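Local coordinates for salicylic acid-binding protein 2 (Nicotiana tabacum, PDB 1Y7I) that hydrolyses methyl salicylate to salicylic acid, a reaction needed to activate systemic acquired resistance in plant innate immunity, at residues 208-213 against 236-241; 78-83 against 102-107; 204-209 against 230-235. All coordinates share one frame; numbering follows the deposited sequence.

Contact 1: residues 208-213 against 236-241. With SAL (2-hydroxybenzoic acid), chain E.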
loop_
_atom_site.group_PDB
_atom_site.type_symbol
_atom_site.label_atom_id
_atom_site.label_comp_id
_atom_site.label_asym_id
_atom_site.label_seq_id
_atom_site.Cartn_x
_atom_site.Cartn_y
_atom_site.Cartn_z
ATOM N N THR B 208 18.595 -13.452 -10.534
ATOM C CA THR B 208 19.986 -13.762 -10.194
ATOM C C THR B 208 20.555 -13.245 -8.881
ATOM O O THR B 208 21.273 -13.970 -8.192
ATOM C CB THR B 208 20.957 -13.303 -11.307
ATOM O OG1 THR B 208 20.999 -11.873 -11.360
ATOM C CG2 THR B 208 20.522 -13.843 -12.658
ATOM N N GLU B 209 20.247 -12.001 -8.537
ATOM C CA GLU B 209 20.783 -11.401 -7.320
ATOM C C GLU B 209 19.871 -11.509 -6.104
ATOM O O GLU B 209 19.944 -10.688 -5.187
ATOM C CB GLU B 209 21.116 -9.928 -7.575
ATOM C CG GLU B 209 21.974 -9.697 -8.798
ATOM C CD GLU B 209 23.105 -10.702 -8.906
ATOM O OE1 GLU B 209 23.842 -10.882 -7.913
ATOM O OE2 GLU B 209 23.254 -11.315 -9.986
ATOM N N ASP B 210 19.019 -12.527 -6.095
ATOM C CA ASP B 210 18.083 -12.745 -4.996
ATOM C C ASP B 210 18.804 -13.255 -3.741
ATOM O O ASP B 210 19.557 -14.225 -3.804
ATOM C CB ASP B 210 17.018 -13.762 -5.427
ATOM C CG ASP B 210 15.806 -13.766 -4.520
ATOM O OD1 ASP B 210 15.970 -13.541 -3.303
ATOM O OD2 ASP B 210 14.685 -14.007 -5.023
ATOM N N LYS B 211 18.564 -12.600 -2.607
ATOM C CA LYS B 211 19.181 -12.994 -1.342
ATOM C C LYS B 211 18.186 -13.671 -0.402
ATOM O O LYS B 211 18.583 -14.308 0.573
ATOM C CB LYS B 211 19.784 -11.778 -0.633
ATOM C CG LYS B 211 21.183 -11.375 -1.093
ATOM C CD LYS B 211 21.659 -10.158 -0.296
ATOM C CE LYS B 211 23.173 -10.068 -0.209
ATOM N NZ LYS B 211 23.824 -10.002 -1.545
ATOM N N GLY B 212 16.894 -13.515 -0.684
ATOM C CA GLY B 212 15.870 -14.136 0.142
ATOM C C GLY B 212 15.708 -15.567 -0.324
ATOM O O GLY B 212 15.657 -16.508 0.473
ATOM N N ILE B 213 15.611 -15.720 -1.637
ATOM C CA ILE B 213 15.503 -17.028 -2.250
ATOM C C ILE B 213 16.636 -17.046 -3.264
ATOM O O ILE B 213 16.436 -16.765 -4.442
ATOM C CB ILE B 213 14.142 -17.224 -2.950
ATOM C CG1 ILE B 213 13.014 -17.129 -1.921
ATOM C CG2 ILE B 213 14.108 -18.585 -3.633
ATOM C CD1 ILE B 213 11.630 -17.423 -2.485
ATOM N N ALA B 236 18.768 -8.499 -10.883
ATOM C CA ALA B 236 17.572 -8.198 -10.107
ATOM C C ALA B 236 17.597 -8.909 -8.768
ATOM O O ALA B 236 18.002 -10.069 -8.686
ATOM C CB ALA B 236 16.326 -8.613 -10.884
ATOM N N ASP B 237 17.175 -8.216 -7.714
ATOM C CA ASP B 237 17.120 -8.848 -6.406
ATOM C C ASP B 237 15.767 -9.548 -6.304
ATOM O O ASP B 237 15.087 -9.739 -7.316
ATOM C CB ASP B 237 17.299 -7.829 -5.262
ATOM C CG ASP B 237 16.254 -6.721 -5.267
ATOM O OD1 ASP B 237 15.148 -6.907 -5.833
ATOM O OD2 ASP B 237 16.539 -5.652 -4.672
ATOM N N HIS B 238 15.375 -9.915 -5.090
ATOM C CA HIS B 238 14.106 -10.610 -4.864
ATOM C C HIS B 238 12.893 -9.848 -5.405
ATOM O O HIS B 238 11.968 -10.459 -5.928
ATOM C CB HIS B 238 13.904 -10.871 -3.367
ATOM C CG HIS B 238 12.775 -11.805 -3.066
ATOM N ND1 HIS B 238 12.742 -13.104 -3.530
ATOM C CD2 HIS B 238 11.643 -11.635 -2.344
ATOM C CE1 HIS B 238 11.639 -13.694 -3.104
ATOM N NE2 HIS B 238 10.954 -12.823 -2.382
HETATM N N MSE B 239 12.905 -8.523 -5.280
HETATM C CA MSE B 239 11.788 -7.692 -5.753
HETATM C C MSE B 239 12.013 -7.227 -7.195
HETATM O O MSE B 239 12.228 -6.042 -7.434
HETATM C CB MSE B 239 11.626 -6.446 -4.878
HETATM C CG MSE B 239 11.604 -6.694 -3.395
HETATM SE SE MSE B 239 10.295 -7.999 -2.918
HETATM C CE MSE B 239 8.700 -6.938 -3.188
ATOM N N ALA B 240 11.955 -8.153 -8.149
ATOM C CA ALA B 240 12.179 -7.802 -9.545
ATOM C C ALA B 240 11.177 -6.793 -10.095
ATOM O O ALA B 240 11.517 -6.003 -10.976
ATOM C CB ALA B 240 12.189 -9.060 -10.414
HETATM N N MSE B 241 9.945 -6.801 -9.594
HETATM C CA MSE B 241 8.974 -5.839 -10.101
HETATM C C MSE B 241 9.225 -4.433 -9.564
HETATM O O MSE B 241 8.561 -3.473 -9.977
HETATM C CB MSE B 241 7.527 -6.284 -9.828
HETATM C CG MSE B 241 7.047 -6.204 -8.401
HETATM SE SE MSE B 241 8.007 -7.411 -7.265
HETATM C CE MSE B 241 7.268 -9.096 -7.886
HETATM C "C1'" SAL E . 8.536 -14.327 0.054
HETATM O "O1'" SAL E . 8.873 -13.218 -0.559
HETATM O "O2'" SAL E . 7.377 -14.745 -0.009
HETATM C C1 SAL E . 9.598 -15.022 0.807
HETATM C C2 SAL E . 9.304 -16.243 1.507
HETATM C C3 SAL E . 10.323 -16.902 2.221
HETATM C C4 SAL E . 11.629 -16.377 2.243
HETATM C C5 SAL E . 11.936 -15.183 1.560
HETATM C C6 SAL E . 10.938 -14.520 0.852
HETATM O O2 SAL E . 8.063 -16.806 1.532
#

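Contact 2: residues 78-83 against 102-107. With SAL (2-hydroxybenzoic acid), chain E.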
loop_
_atom_site.group_PDB
_atom_site.type_symbol
_atom_site.label_atom_id
_atom_site.label_comp_id
_atom_site.label_asym_id
_atom_site.label_seq_id
_atom_site.Cartn_x
_atom_site.Cartn_y
_atom_site.Cartn_z
ATOM N N VAL B 78 0.970 -15.126 -12.677
ATOM C CA VAL B 78 2.344 -14.772 -12.358
ATOM C C VAL B 78 2.423 -14.743 -10.850
ATOM O O VAL B 78 1.774 -13.918 -10.210
ATOM C CB VAL B 78 2.733 -13.370 -12.886
ATOM C CG1 VAL B 78 4.211 -13.123 -12.630
ATOM C CG2 VAL B 78 2.407 -13.268 -14.374
ATOM N N GLY B 79 3.206 -15.647 -10.285
ATOM C CA GLY B 79 3.317 -15.712 -8.845
ATOM C C GLY B 79 4.710 -15.395 -8.353
ATOM O O GLY B 79 5.692 -16.009 -8.775
ATOM N N HIS B 80 4.793 -14.414 -7.463
ATOM C CA HIS B 80 6.063 -14.015 -6.885
ATOM C C HIS B 80 6.303 -14.751 -5.565
ATOM O O HIS B 80 5.438 -14.764 -4.691
ATOM C CB HIS B 80 6.074 -12.515 -6.613
ATOM C CG HIS B 80 7.365 -12.026 -6.037
ATOM N ND1 HIS B 80 7.423 -11.087 -5.032
ATOM C CD2 HIS B 80 8.648 -12.346 -6.330
ATOM C CE1 HIS B 80 8.686 -10.849 -4.728
ATOM N NE2 HIS B 80 9.449 -11.601 -5.502
ATOM N N SER B 81 7.482 -15.349 -5.428
ATOM C CA SER B 81 7.861 -16.078 -4.222
ATOM C C SER B 81 6.775 -16.995 -3.665
ATOM O O SER B 81 6.432 -17.988 -4.297
ATOM C CB SER B 81 8.337 -15.100 -3.149
ATOM O OG SER B 81 7.408 -14.045 -2.958
ATOM N N LEU B 82 6.231 -16.680 -2.491
ATOM C CA LEU B 82 5.196 -17.538 -1.909
ATOM C C LEU B 82 4.004 -17.660 -2.860
ATOM O O LEU B 82 3.268 -18.646 -2.835
ATOM C CB LEU B 82 4.740 -16.990 -0.546
ATOM C CG LEU B 82 3.658 -17.787 0.193
ATOM C CD1 LEU B 82 4.154 -19.208 0.456
ATOM C CD2 LEU B 82 3.307 -17.093 1.494
ATOM N N GLY B 83 3.836 -16.650 -3.712
ATOM C CA GLY B 83 2.741 -16.638 -4.667
ATOM C C GLY B 83 2.708 -17.865 -5.548
ATOM O O GLY B 83 1.672 -18.198 -6.117
ATOM N N VAL B 102 3.482 -18.510 -14.469
ATOM C CA VAL B 102 4.825 -17.941 -14.395
ATOM C C VAL B 102 5.273 -17.795 -12.941
ATOM O O VAL B 102 4.625 -17.100 -12.146
ATOM C CB VAL B 102 4.875 -16.549 -15.070
ATOM C CG1 VAL B 102 6.304 -16.013 -15.074
ATOM C CG2 VAL B 102 4.334 -16.639 -16.493
ATOM N N PHE B 103 6.382 -18.448 -12.603
ATOM C CA PHE B 103 6.922 -18.392 -11.248
ATOM C C PHE B 103 8.106 -17.453 -11.162
ATOM O O PHE B 103 9.189 -17.771 -11.646
ATOM C CB PHE B 103 7.329 -19.794 -10.781
ATOM C CG PHE B 103 6.187 -20.765 -10.752
ATOM C CD1 PHE B 103 5.740 -21.373 -11.928
ATOM C CD2 PHE B 103 5.526 -21.040 -9.554
ATOM C CE1 PHE B 103 4.651 -22.237 -11.913
ATOM C CE2 PHE B 103 4.441 -21.897 -9.527
ATOM C CZ PHE B 103 3.998 -22.500 -10.706
ATOM N N LEU B 104 7.897 -16.296 -10.545
ATOM C CA LEU B 104 8.954 -15.294 -10.394
ATOM C C LEU B 104 9.664 -15.503 -9.069
ATOM O O LEU B 104 9.081 -15.246 -8.022
ATOM C CB LEU B 104 8.363 -13.887 -10.389
ATOM C CG LEU B 104 8.966 -12.793 -11.278
ATOM C CD1 LEU B 104 8.454 -11.474 -10.735
ATOM C CD2 LEU B 104 10.485 -12.815 -11.299
ATOM N N ALA B 105 10.920 -15.945 -9.118
ATOM C CA ALA B 105 11.692 -16.184 -7.901
ATOM C C ALA B 105 10.727 -16.736 -6.867
ATOM O O ALA B 105 10.647 -16.239 -5.748
ATOM C CB ALA B 105 12.294 -14.876 -7.403
ATOM N N ALA B 106 9.988 -17.766 -7.245
ATOM C CA ALA B 106 9.002 -18.309 -6.341
ATOM C C ALA B 106 9.231 -19.723 -5.877
ATOM O O ALA B 106 10.174 -20.402 -6.286
ATOM C CB ALA B 106 7.635 -18.215 -6.980
ATOM N N PHE B 107 8.357 -20.147 -4.980
ATOM C CA PHE B 107 8.405 -21.502 -4.512
ATOM C C PHE B 107 7.453 -22.177 -5.457
ATOM O O PHE B 107 6.256 -21.884 -5.489
ATOM C CB PHE B 107 7.927 -21.607 -3.075
ATOM C CG PHE B 107 8.874 -20.995 -2.088
ATOM C CD1 PHE B 107 8.508 -19.869 -1.366
ATOM C CD2 PHE B 107 10.138 -21.543 -1.883
ATOM C CE1 PHE B 107 9.384 -19.295 -0.450
ATOM C CE2 PHE B 107 11.020 -20.971 -0.965
ATOM C CZ PHE B 107 10.638 -19.845 -0.248
HETATM C "C1'" SAL E . 8.536 -14.327 0.054
HETATM O "O1'" SAL E . 8.873 -13.218 -0.559
HETATM O "O2'" SAL E . 7.377 -14.745 -0.009
HETATM C C1 SAL E . 9.598 -15.022 0.807
HETATM C C2 SAL E . 9.304 -16.243 1.507
HETATM C C3 SAL E . 10.323 -16.902 2.221
HETATM C C4 SAL E . 11.629 -16.377 2.243
HETATM C C5 SAL E . 11.936 -15.183 1.560
HETATM C C6 SAL E . 10.938 -14.520 0.852
HETATM O O2 SAL E . 8.063 -16.806 1.532
#

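Contact 3: residues 204-209 against 230-235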
loop_
_atom_site.group_PDB
_atom_site.type_symbol
_atom_site.label_atom_id
_atom_site.label_comp_id
_atom_site.label_asym_id
_atom_site.label_seq_id
_atom_site.Cartn_x
_atom_site.Cartn_y
_atom_site.Cartn_z
ATOM N N TYR B 204 9.562 -20.344 -15.377
ATOM C CA TYR B 204 10.221 -19.825 -14.183
ATOM C C TYR B 204 11.125 -18.649 -14.530
ATOM O O TYR B 204 11.931 -18.742 -15.450
ATOM C CB TYR B 204 11.070 -20.914 -13.522
ATOM C CG TYR B 204 11.417 -20.615 -12.081
ATOM C CD1 TYR B 204 12.413 -19.691 -11.749
ATOM C CD2 TYR B 204 10.717 -21.236 -11.046
ATOM C CE1 TYR B 204 12.703 -19.396 -10.416
ATOM C CE2 TYR B 204 10.994 -20.951 -9.722
ATOM C CZ TYR B 204 11.983 -20.038 -9.408
ATOM O OH TYR B 204 12.254 -19.795 -8.081
ATOM N N ILE B 205 10.995 -17.551 -13.794
ATOM C CA ILE B 205 11.826 -16.374 -14.031
ATOM C C ILE B 205 12.815 -16.224 -12.879
ATOM O O ILE B 205 12.446 -15.838 -11.767
ATOM C CB ILE B 205 10.976 -15.090 -14.151
ATOM C CG1 ILE B 205 10.007 -15.227 -15.335
ATOM C CG2 ILE B 205 11.889 -13.873 -14.323
ATOM C CD1 ILE B 205 9.146 -14.005 -15.607
ATOM N N VAL B 206 14.075 -16.538 -13.159
ATOM C CA VAL B 206 15.131 -16.468 -12.162
ATOM C C VAL B 206 15.633 -15.048 -11.919
ATOM O O VAL B 206 15.951 -14.319 -12.857
ATOM C CB VAL B 206 16.344 -17.348 -12.572
ATOM C CG1 VAL B 206 17.498 -17.156 -11.587
ATOM C CG2 VAL B 206 15.937 -18.806 -12.626
ATOM N N CYS B 207 15.682 -14.654 -10.653
ATOM C CA CYS B 207 16.196 -13.338 -10.289
ATOM C C CYS B 207 17.568 -13.651 -9.706
ATOM O O CYS B 207 17.686 -14.081 -8.555
ATOM C CB CYS B 207 15.267 -12.672 -9.277
ATOM S SG CYS B 207 13.628 -12.255 -9.994
ATOM N N THR B 208 18.595 -13.452 -10.534
ATOM C CA THR B 208 19.986 -13.762 -10.194
ATOM C C THR B 208 20.555 -13.245 -8.881
ATOM O O THR B 208 21.273 -13.970 -8.192
ATOM C CB THR B 208 20.957 -13.303 -11.307
ATOM O OG1 THR B 208 20.999 -11.873 -11.360
ATOM C CG2 THR B 208 20.522 -13.843 -12.658
ATOM N N GLU B 209 20.247 -12.001 -8.537
ATOM C CA GLU B 209 20.783 -11.401 -7.320
ATOM C C GLU B 209 19.871 -11.509 -6.104
ATOM O O GLU B 209 19.944 -10.688 -5.187
ATOM C CB GLU B 209 21.116 -9.928 -7.575
ATOM C CG GLU B 209 21.974 -9.697 -8.798
ATOM C CD GLU B 209 23.105 -10.702 -8.906
ATOM O OE1 GLU B 209 23.842 -10.882 -7.913
ATOM O OE2 GLU B 209 23.254 -11.315 -9.986
ATOM N N ALA B 230 12.733 -21.659 -18.731
ATOM C CA ALA B 230 13.366 -20.917 -17.654
ATOM C C ALA B 230 13.899 -19.608 -18.227
ATOM O O ALA B 230 14.671 -19.609 -19.187
ATOM C CB ALA B 230 14.501 -21.729 -17.045
ATOM N N ILE B 231 13.462 -18.498 -17.636
ATOM C CA ILE B 231 13.866 -17.160 -18.046
ATOM C C ILE B 231 14.745 -16.610 -16.936
ATOM O O ILE B 231 14.681 -17.075 -15.799
ATOM C CB ILE B 231 12.649 -16.217 -18.187
ATOM C CG1 ILE B 231 11.596 -16.833 -19.108
ATOM C CG2 ILE B 231 13.106 -14.856 -18.685
ATOM C CD1 ILE B 231 12.060 -17.044 -20.534
ATOM N N GLU B 232 15.556 -15.612 -17.252
ATOM C CA GLU B 232 16.416 -15.038 -16.236
ATOM C C GLU B 232 16.457 -13.516 -16.325
ATOM O O GLU B 232 16.471 -12.949 -17.415
ATOM C CB GLU B 232 17.825 -15.609 -16.386
ATOM C CG GLU B 232 18.632 -15.630 -15.109
ATOM C CD GLU B 232 19.979 -16.304 -15.286
ATOM O OE1 GLU B 232 20.803 -15.787 -16.069
ATOM O OE2 GLU B 232 20.212 -17.352 -14.641
ATOM N N ILE B 233 16.441 -12.851 -15.176
ATOM C CA ILE B 233 16.545 -11.397 -15.153
ATOM C C ILE B 233 17.836 -11.087 -14.397
ATOM O O ILE B 233 17.870 -11.085 -13.165
ATOM C CB ILE B 233 15.346 -10.723 -14.445
ATOM C CG1 ILE B 233 14.048 -11.059 -15.179
ATOM C CG2 ILE B 233 15.521 -9.202 -14.458
ATOM C CD1 ILE B 233 12.817 -10.421 -14.569
ATOM N N LYS B 234 18.905 -10.850 -15.148
ATOM C CA LYS B 234 20.197 -10.567 -14.551
ATOM C C LYS B 234 20.204 -9.223 -13.847
ATOM O O LYS B 234 19.659 -8.242 -14.353
ATOM C CB LYS B 234 21.289 -10.581 -15.621
ATOM C CG LYS B 234 21.438 -11.905 -16.356
ATOM C CD LYS B 234 22.575 -11.833 -17.379
ATOM C CE LYS B 234 22.581 -13.056 -18.289
ATOM N NZ LYS B 234 22.676 -14.341 -17.535
ATOM N N GLY B 235 20.811 -9.190 -12.665
ATOM C CA GLY B 235 20.904 -7.955 -11.907
ATOM C C GLY B 235 19.685 -7.564 -11.095
ATOM O O GLY B 235 19.573 -6.420 -10.655
#

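Contact 1: residues 208-213 against 236-241
Asp210 and His238 both carry CG anti to their backbone N (chi1 -164° and -169°), which lays the carboxylate and the imidazole side by side, pointing the same way, as the acid-histidine half of the charge relay system of an alpha/beta hydrolase. His238 ND1 donates to Asp210 OD2 over 2.6 Å in an almost straight bond. The acceptor lies in the ring plane and is met on its syn side, although the planes of carboxylate and ring are 60° apart. The other oxygen, OD1, is occupied by the chain that follows: Ile213 N reaches Asp210 OD1 from above the carboxylate plane at 2.8 Å, an Asx motif, and Gly212 N adds a weak bond. These grips fix the rotation of the carboxylate.

The backbones are tied at one point, where Glu209 N donates to Ala236 O over 3.0 Å, and Asp237 CA makes a CH-O contact with Glu209 O. Ile213 sends CD1 obliquely to His238 CE1, 3.8 Å away. Asp237 OD2 bonds to Leu163 N, while its OD1 takes a weak bond from Met239 N, at the N-cap of the helix beginning at Ala240. His80 NE2 also bonds to the backbone O of His238, so the histidine is held by its backbone as well as by the aspartate. From its other nitrogen, again with the partner in the ring plane, His238 NE2 donates to O1' of the bound salicylate at 2.8 Å.

Contact 2: residues 78-83 against 102-107
Strands 78-80 and 102-104 run parallel at 21°, Gly79 pairing with Phe103 and bonding to Val102 and Leu104, and the first strand then breaks into a type II' turn, His80 to Gly83, that forms the nucleophile elbow of the alpha/beta hydrolases (Gly79, Ser81 and Gly83 of GxSxG). Gly79 N donates to Val102 O, Leu104 N to Gly79 O, and Ser81 N to Leu104 O, so the ladder runs right up to the nucleophile.

Ser81, the residue that forms the acyl-ester intermediate, has the strained backbone of the elbow, with a positive phi of 44°. Its OG, set between the backbone N and the carbonyl carbon at chi1 51°, bonds to His80 O from above the carbonyl plane, while Gly83 N reaches the same oxygen from the opposite face. Ser81 OG also stands 3.6 Å over the centre of the His80 ring. His80 CD2, at the ring edge, lies 3.4 Å from Leu104 O, and NE2 of the same ring bonds to His238 O. Phe107 N donates to Ser81 O over 3.0 Å, coming from above the carbonyl plane and tying the second segment to the elbow. Ala106 sets its CB against Gly79 O and Ser81 O, and its own O accepts from Tyr204 OH. At the start of the ladder, Val78 and Val102 lie alongside each other, Val78 CG2 to Val102 CB 4.2 Å.

The far end of the contact lines the salicylate pocket. Phe107 faces the ligand with an edge, its CE1 3.4 Å from the phenolic O2. Leu82 N makes a weak bond to carboxylate O2', as Ser81 OG stands 2.9 Å from O1'.

Contact 3: residues 204-209 against 230-235
The carboxylate of Glu232 is the flat group of this contact that meets segment 204-209: the Thr208 side chain crosses that of Glu232 at about a right angle, its CG2 3.6 Å from Glu232 CD. Lys234 NZ meets Glu232 OE1 nearly along the C-O axis in a 2.8 Å salt bridge. The Tyr204 ring instead leads away from strand 230-233, and its OH bonds to Ala106 O. An extended chain, with CG anti to the backbone N (chi1 -153°), lays the Glu232 methylenes alongside Val206, Glu232 CG to Val206 CB 3.8 Å.

On the other face of the sheet, Ile205 packs CG1 beside Ile231 CB and turns CG2 onto Ile233 CD1, 3.6 Å away; Leu248 of helix 245-262 covers Ile205 and Ile233. Between the faces, Ile231 N bonds to Tyr204 O, Val206 N to Ile231 O and Ile233 N to Val206 O, each bond close to straight. Further along the chain, Thr208 OG1 accepts from Gly235 N at 3.0 Å, and Glu209 CG rests against Gly235 CA.

Joined through helix 215-224, the two strands form a beta-alpha-beta unit at the edge of the parallel alpha/beta hydrolase sheet.

Overall arrangement
Contacts 2 and 3 are parallel strand pairs of one sheet, with 98-104 and 202-207 as neighbours in it, and contact 1 joins the loops that leave the two strands of contact 3. Contact 2 lies near the centre of the chain and is wholly buried; contact 3 is at the sheet edge, partly exposed, and pairs isoleucine packing with a surface salt bridge. Contact 1 is also buried but carries little apolar packing and depends on a carboxylate-imidazole hydrogen bond. Contacts 1 and 2 both touch the salicylate, and between them supply Asp210, His238 and Ser81 of the catalytic triad. Cys207 of contact 3 packs against both Leu104 and Ala240.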